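Side-chain contacts in nitrogenase molybdenum-iron protein beta chain (Clostridium pasteurianum, PDB 4WES), which forms, with the alpha chain, the molybdenum-iron component of nitrogenase, carries a shared [8Fe-7S] cluster and takes part in reducing dinitrogen to ammonium: residues E287-A290 with S291-E294; V440-D443 with K444-R447. All blocks are in the same frame, centred on the assembly; numbering follows the deposited sequence. Where two conformers were deposited one is given.

Both contacts are local, between residues a few positions apart in one continuous piece of chain. Contact 1 lies at the surface, where a loop runs into the start of helix 290-305. Contact 2 is partly buried and lies wholly on helix 426-448. They share no element, and their nearest atoms are about 21 Å apart. In contact 1 the chain enters the helix, and a proline carbonyl, two apolar touches and a water join loop to helix. In contact 2 the regular backbone bonds of a helix dominate. Acidic side chains of both reach other chains: contact 1 meets the alpha chain and the second beta subunit, contact 2 the second beta subunit.

Contact 1 (E287-A290 with S291-E294); sequences EVPA and SIEE
Pro289 meets the end of Ile292 through CG and CD, the two side chains crossing obliquely. Pro289 CG and CD are each 3.9 Å from Ile292 CD1. The flat carboxylate of Glu293 turns its OE2 to a water, which donates to it at 2.6 Å. The same water donates to Val288 O at 2.9 Å and so ties the loop to the first turn. Glu293 CG stands anti to the backbone N (chi1 -174°), and the extended chain carries the carboxylate out to this water. Its oxygens also meet the alpha chain: OE1 forms a salt bridge with Lys520, and OE2 a hydrogen bond with Trp519. Pro289 is the N-cap of helix 290-305. Pro289 O accepts a hydrogen bond from Glu293 N at 3.1 Å, nearly straight at 172° and in the carbonyl plane. One residue on, Ala290 O accepts Glu294 N at 2.8 Å. On the inner side, Val288 CG1 touches Ile292 CG2 at 3.8 Å, the two side chains at about a right angle. Ile292 is buried, packed also on Leu190 and Ala193 of helix 181-193. Glu294 reaches away from the loop, and its OE2 forms a salt bridge with Arg185 of the second beta subunit.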
loop_
_atom_site.group_PDB
_atom_site.type_symbol
_atom_site.label_atom_id
_atom_site.label_comp_id
_atom_site.label_asym_id
_atom_site.label_seq_id
_atom_site.Cartn_x
_atom_site.Cartn_y
_atom_site.Cartn_z
ATOM N N GLU B 287 19.457 -22.549 -21.130
ATOM C CA GLU B 287 18.153 -22.950 -20.635
ATOM C C GLU B 287 17.658 -22.004 -19.525
ATOM O O GLU B 287 18.448 -21.388 -18.814
ATOM C CB GLU B 287 18.230 -24.379 -20.091
ATOM C CG GLU B 287 18.732 -25.425 -21.114
ATOM C CD GLU B 287 17.755 -25.729 -22.248
ATOM O OE1 GLU B 287 16.523 -25.698 -22.029
ATOM O OE2 GLU B 287 18.234 -26.019 -23.368
ATOM N N VAL B 288 16.349 -21.897 -19.401
ATOM C CA VAL B 288 15.759 -21.065 -18.353
ATOM C C VAL B 288 15.804 -21.833 -17.020
ATOM O O VAL B 288 15.288 -22.963 -16.941
ATOM C CB VAL B 288 14.315 -20.707 -18.685
ATOM C CG1 VAL B 288 13.715 -19.814 -17.594
ATOM C CG2 VAL B 288 14.256 -19.998 -20.033
ATOM N N PRO B 289 16.468 -21.274 -15.999
ATOM C CA PRO B 289 16.599 -22.009 -14.734
ATOM C C PRO B 289 15.316 -22.106 -13.924
ATOM O O PRO B 289 14.361 -21.329 -14.100
ATOM C CB PRO B 289 17.632 -21.204 -13.970
ATOM C CG PRO B 289 17.468 -19.806 -14.476
ATOM C CD PRO B 289 17.138 -19.961 -15.937
ATOM N N ALA B 290 15.305 -23.065 -13.012
ATOM C CA ALA B 290 14.134 -23.343 -12.205
ATOM C C ALA B 290 13.684 -22.124 -11.403
ATOM O O ALA B 290 12.483 -21.917 -11.190
ATOM C CB ALA B 290 14.442 -24.508 -11.278
ATOM N N SER B 291 14.646 -21.318 -10.939
ATOM C CA SER B 291 14.279 -20.151 -10.122
ATOM C C SER B 291 13.417 -19.150 -10.877
ATOM O O SER B 291 12.431 -18.643 -10.339
ATOM C CB SER B 291 15.542 -19.464 -9.592
ATOM O OG SER B 291 16.338 -18.945 -10.645
ATOM N N ILE B 292 13.784 -18.895 -12.128
ATOM C CA ILE B 292 12.993 -17.994 -12.978
ATOM C C ILE B 292 11.627 -18.589 -13.301
ATOM O O ILE B 292 10.601 -17.918 -13.243
ATOM C CB ILE B 292 13.749 -17.607 -14.247
ATOM C CG1 ILE B 292 14.965 -16.737 -13.895
ATOM C CG2 ILE B 292 12.835 -16.917 -15.258
ATOM C CD1 ILE B 292 15.842 -16.344 -15.053
ATOM N N GLU B 293 11.613 -19.871 -13.613
ATOM C CA GLU B 293 10.348 -20.548 -13.846
ATOM C C GLU B 293 9.444 -20.508 -12.621
ATOM O O GLU B 293 8.224 -20.329 -12.763
ATOM C CB GLU B 293 10.590 -21.975 -14.362
ATOM C CG GLU B 293 9.275 -22.637 -14.740
ATOM C CD GLU B 293 9.383 -23.821 -15.628
ATOM O OE1 GLU B 293 8.367 -24.548 -15.697
ATOM O OE2 GLU B 293 10.448 -24.019 -16.263
ATOM N N GLU B 294 10.016 -20.680 -11.425
ATOM C CA GLU B 294 9.193 -20.588 -10.201
ATOM C C GLU B 294 8.568 -19.197 -10.092
ATOM O O GLU B 294 7.388 -19.072 -9.751
ATOM C CB GLU B 294 10.022 -20.904 -8.947
ATOM C CG GLU B 294 9.173 -20.940 -7.708
ATOM C CD GLU B 294 9.929 -20.965 -6.402
ATOM O OE1 GLU B 294 10.910 -20.214 -6.248
ATOM O OE2 GLU B 294 9.496 -21.722 -5.491
HETATM O O HOH W 1 13.024 -24.256 -15.765
#

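Contact 2 (V440-D443 with K444-R447); sequences VILD and KIER
Val440 takes part through its backbone: Val440 O accepts a hydrogen bond from Lys444 N at 3.3 Å. The donor is tilted 35° from the carbonyl plane. Lys444 runs fully extended away from this turn, and its NZ forms a hydrogen bond with Asn403 O.

Ile441 follows with both backbone and side chain. Its O accepts Ile445 N at 3.1 Å. The two isoleucine side chains lie side by side and point the same way, with Ile441 CG2 at 4.0 Å from Ile445 CD1. Ile445 CG1 is anti to its own carbonyl carbon (chi1 -70°), which lays it close over Ile441 O, at 3.4 Å.

Leu442 O takes Glu446 N at 2.9 Å, and Glu446 CG also sits against this oxygen. Leu442 CD2 touches Ile445 CD1 more loosely, at 4.3 Å. Glu446 is a buried residue, and its carboxylate has several partners: OE1 forms salt bridges with Arg458 and with Lys396 of the second beta subunit, OE2 with Arg416 of that subunit.

Asp443 O accepts Arg447 N at 3.0 Å. In one of the two conformers of Arg447, the side chain bends back at chi3 and one guanidinium face comes over Asp443 O, offset toward the rim; this placement is doubtful. Asp443 OD1 forms a salt bridge with Arg416 of the second beta subunit.

Four successive i to i+4 backbone bonds make this a stretch of about two regular alpha-helical turns, here near the end of helix 426-448, where its acidic side chains join the two beta subunits of the tetramer.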
loop_
_atom_site.group_PDB
_atom_site.type_symbol
_atom_site.label_atom_id
_atom_site.label_comp_id
_atom_site.label_asym_id
_atom_site.label_seq_id
_atom_site.Cartn_x
_atom_site.Cartn_y
_atom_site.Cartn_z
ATOM N N VAL B 440 -4.999 -1.558 -3.469
ATOM C CA VAL B 440 -5.704 -0.285 -3.511
ATOM C C VAL B 440 -7.179 -0.453 -3.844
ATOM O O VAL B 440 -8.044 0.281 -3.312
ATOM C CB VAL B 440 -5.050 0.760 -4.450
ATOM C CG1 VAL B 440 -3.682 1.145 -3.975
ATOM C CG2 VAL B 440 -5.053 0.410 -5.922
ATOM N N ILE B 441 -7.509 -1.468 -4.647
ATOM C CA ILE B 441 -8.902 -1.788 -4.941
ATOM C C ILE B 441 -9.600 -2.263 -3.683
ATOM O O ILE B 441 -10.698 -1.786 -3.336
ATOM C CB ILE B 441 -8.990 -2.815 -6.096
ATOM C CG1 ILE B 441 -8.588 -2.131 -7.419
ATOM C CG2 ILE B 441 -10.352 -3.476 -6.148
ATOM C CD1 ILE B 441 -8.380 -3.106 -8.557
ATOM N N LEU B 442 -8.980 -3.190 -2.945
ATOM C CA LEU B 442 -9.574 -3.698 -1.718
ATOM C C LEU B 442 -9.644 -2.651 -0.618
ATOM O O LEU B 442 -10.618 -2.611 0.136
ATOM C CB LEU B 442 -8.828 -4.955 -1.261
ATOM C CG LEU B 442 -9.163 -6.190 -2.053
ATOM C CD1 LEU B 442 -8.138 -7.310 -1.851
ATOM C CD2 LEU B 442 -10.537 -6.713 -1.709
ATOM N N ASP B 443 -8.651 -1.774 -0.522
ATOM C CA ASP B 443 -8.692 -0.728 0.479
ATOM C C ASP B 443 -9.949 0.131 0.306
ATOM O O ASP B 443 -10.625 0.483 1.282
ATOM C CB ASP B 443 -7.457 0.178 0.373
ATOM C CG ASP B 443 -6.206 -0.368 1.064
ATOM O OD1 ASP B 443 -6.277 -1.360 1.812
ATOM O OD2 ASP B 443 -5.153 0.254 0.813
ATOM N N LYS B 444 -10.267 0.499 -0.933
ATOM C CA LYS B 444 -11.454 1.315 -1.187
ATOM C C LYS B 444 -12.710 0.531 -0.835
ATOM O O LYS B 444 -13.598 1.061 -0.183
ATOM C CB LYS B 444 -11.492 1.798 -2.629
ATOM C CG LYS B 444 -12.772 2.612 -2.928
ATOM C CD LYS B 444 -12.814 3.172 -4.313
ATOM C CE LYS B 444 -14.197 3.848 -4.522
ATOM N NZ LYS B 444 -14.336 4.518 -5.806
ATOM N N ILE B 445 -12.811 -0.726 -1.266
ATOM C CA ILE B 445 -13.987 -1.532 -0.975
ATOM C C ILE B 445 -14.248 -1.567 0.519
ATOM O O ILE B 445 -15.385 -1.363 0.980
ATOM C CB ILE B 445 -13.826 -2.967 -1.524
ATOM C CG1 ILE B 445 -13.866 -2.963 -3.041
ATOM C CG2 ILE B 445 -14.876 -3.907 -0.932
ATOM C CD1 ILE B 445 -13.445 -4.264 -3.679
ATOM N N GLU B 446 -13.193 -1.792 1.304
ATOM C CA GLU B 446 -13.351 -1.999 2.747
ATOM C C GLU B 446 -13.556 -0.698 3.512
ATOM O O GLU B 446 -14.137 -0.711 4.594
ATOM C CB GLU B 446 -12.169 -2.807 3.293
ATOM C CG GLU B 446 -12.076 -4.166 2.587
ATOM C CD GLU B 446 -11.297 -5.188 3.362
ATOM O OE1 GLU B 446 -11.887 -6.271 3.672
ATOM O OE2 GLU B 446 -10.154 -4.927 3.739
ATOM N N ARG B 447 -13.101 0.422 2.951
ATOM C CA ARG B 447 -13.380 1.717 3.575
ATOM C C ARG B 447 -14.824 2.151 3.309
ATOM O O ARG B 447 -15.450 2.756 4.175
ATOM C CB ARG B 447 -12.432 2.802 3.061
ATOM C CG ARG B 447 -12.346 4.029 3.948
ATOM C CD ARG B 447 -11.415 5.087 3.377
ATOM N NE ARG B 447 -10.153 4.517 2.919
ATOM C CZ ARG B 447 -9.810 4.359 1.638
ATOM N NH1 ARG B 447 -10.653 4.724 0.682
ATOM N NH2 ARG B 447 -8.634 3.830 1.296
#